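PDB 4F1J: thrombospondin related anonymous protein from Plasmodium falciparum, which probably acts in parasite cell adhesion as a membrane-anchored surface protein, its von Willebrand factor A domain carrying bound magnesium. Local coordinates for residues A[13-18]-A[90-95]. Residues are numbered along the deposited sequence; the frame is centred on the assembly and turned at random.
Sequences LMDCSG and GRTNLS. With MG (magnesium ion), chain C; MG (magnesium ion), chain H; EDO (1,2-ethanediol), chain J.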
# COMPACT_ATOMS: atom_id res chain seq x y z
N LEU A 13 -0.73 -0.14 -2.71
CA LEU A 13 -1.68 0.75 -3.37
C LEU A 13 -1.22 2.16 -3.05
O LEU A 13 -1.29 2.60 -1.90
CB LEU A 13 -3.13 0.54 -2.86
CG LEU A 13 -3.66 -0.88 -2.71
CD1 LEU A 13 -5.16 -0.90 -2.47
CD2 LEU A 13 -3.30 -1.82 -3.84
N MET A 14 -0.75 2.86 -4.08
CA MET A 14 -0.06 4.14 -3.88
C MET A 14 -0.92 5.29 -4.41
O MET A 14 -1.13 5.42 -5.61
CB MET A 14 1.29 4.09 -4.58
CG MET A 14 2.10 5.34 -4.42
SD MET A 14 3.70 5.12 -5.21
CE MET A 14 4.58 6.60 -4.66
N ASP A 15 -1.46 6.08 -3.49
CA ASP A 15 -2.25 7.27 -3.77
C ASP A 15 -1.38 8.21 -4.62
O ASP A 15 -0.24 8.50 -4.25
CB ASP A 15 -2.61 7.87 -2.42
CG ASP A 15 -3.38 9.19 -2.48
OD1 ASP A 15 -3.24 9.99 -3.43
OD2 ASP A 15 -4.06 9.42 -1.46
N CYS A 16 -1.91 8.66 -5.76
CA CYS A 16 -1.17 9.61 -6.64
C CYS A 16 -2.00 10.88 -6.91
O CYS A 16 -1.82 11.56 -7.93
CB CYS A 16 -0.73 8.93 -7.94
SG CYS A 16 -2.07 8.33 -8.98
N SER A 17 -2.84 11.21 -5.94
CA SER A 17 -3.80 12.33 -6.03
C SER A 17 -3.08 13.68 -6.16
O SER A 17 -1.94 13.86 -5.70
CB SER A 17 -4.71 12.37 -4.81
OG SER A 17 -4.02 12.51 -3.58
N GLY A 18 -3.79 14.63 -6.77
CA GLY A 18 -3.21 15.98 -7.01
C GLY A 18 -2.77 16.73 -5.77
O GLY A 18 -1.81 17.52 -5.81
N GLY A 90 -5.45 14.30 -9.73
CA GLY A 90 -6.74 13.65 -9.60
C GLY A 90 -7.16 13.39 -8.17
O GLY A 90 -6.53 13.88 -7.24
N ARG A 91 -8.23 12.62 -8.02
CA ARG A 91 -8.92 12.46 -6.74
C ARG A 91 -8.41 11.24 -5.98
O ARG A 91 -7.24 10.93 -6.10
CB ARG A 91 -10.45 12.49 -6.94
CG ARG A 91 -11.01 11.49 -7.91
CD ARG A 91 -12.53 11.72 -8.09
NE ARG A 91 -13.16 10.65 -8.86
CZ ARG A 91 -13.50 9.45 -8.38
NH1 ARG A 91 -13.28 9.09 -7.11
NH2 ARG A 91 -14.09 8.57 -9.17
N THR A 92 -9.23 10.60 -5.15
CA THR A 92 -8.75 9.52 -4.26
C THR A 92 -9.69 8.32 -4.30
O THR A 92 -10.44 8.06 -3.34
CB THR A 92 -8.61 10.05 -2.82
OG1 THR A 92 -7.90 11.31 -2.84
CG2 THR A 92 -7.89 9.05 -1.91
N ASN A 93 -9.62 7.58 -5.40
CA ASN A 93 -10.50 6.44 -5.64
C ASN A 93 -9.87 5.19 -5.02
O ASN A 93 -9.47 4.26 -5.73
CB ASN A 93 -10.73 6.27 -7.13
CG ASN A 93 -11.90 5.36 -7.47
OD1 ASN A 93 -12.43 4.62 -6.64
ND2 ASN A 93 -12.27 5.39 -8.72
N LEU A 94 -9.81 5.17 -3.69
CA LEU A 94 -9.29 4.01 -2.96
C LEU A 94 -10.13 2.78 -3.23
O LEU A 94 -9.59 1.67 -3.33
CB LEU A 94 -9.27 4.27 -1.45
CG LEU A 94 -8.76 3.10 -0.59
CD1 LEU A 94 -7.36 2.73 -0.98
CD2 LEU A 94 -8.87 3.43 0.91
N SER A 95 -11.44 2.94 -3.36
CA SER A 95 -12.30 1.77 -3.54
C SER A 95 -11.99 1.03 -4.84
O SER A 95 -11.99 -0.20 -4.85
CB SER A 95 -13.79 2.15 -3.40
OG SER A 95 -14.19 3.04 -4.44
MG MG C . -4.78 13.40 -1.73
MG MG H . -15.92 2.56 -5.61
C1 EDO J . 0.66 9.43 -0.58
O1 EDO J . -0.44 9.91 -1.35
C2 EDO J . 1.84 9.11 -1.49
O2 EDO J . 1.55 8.05 -2.40
O HOH W 1 -5.67 11.48 -1.36
O HOH W 2 -14.87 3.82 -7.01
O HOH W 3 -6.39 14.18 -2.57
O HOH W 4 -5.39 14.41 -0.07
O HOH W 5 -15.05 0.90 -6.33
O HOH W 6 -17.45 2.18 -6.98
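Gly90 O accepts a nearly straight hydrogen bond from Gly18 N (2.9 Å, 167° at the hydrogen), the one direct hydrogen bond joining 13-18 to 90-95. At Arg91 the backbone does the touching: its O packs against Ser17 CB at 3.2 Å, while the guanidinium forms a salt bridge with Asp127. Thr92 approaches the magnesium ion but does not ligate it; its OG1 lies 3.9 Å from the metal and is hydrogen-bonded to water 1 (2.7 Å), a ligand that also donates to Asp15 OD2. Its CG2 rests against that same carboxylate oxygen. This is the metal ion-dependent adhesion site (MIDAS) of the von Willebrand factor A domain, at the C-terminal end of strand 8-15, with the DxSxS motif supplying Ser17 and Ser19 and Asp123 completing the protein ligands. Asp15 is second shell: OD1 takes both Ser17 N, in an Asx turn, and Ser17 OG, the latter through its syn lone pair. Set between the backbone N and the carbonyl carbon (chi1 59°), Ser17 OG reaches the metal at 2.2 Å. Asn93 OD1 N-caps helix 94-106 by accepting from Asp96 N. Leu94 CD1 lies 4.5 Å from Leu13 CD1, an apolar contact between helix 94-106 and strand 8-15, and Ser95 OG binds a second magnesium ion with Asp131.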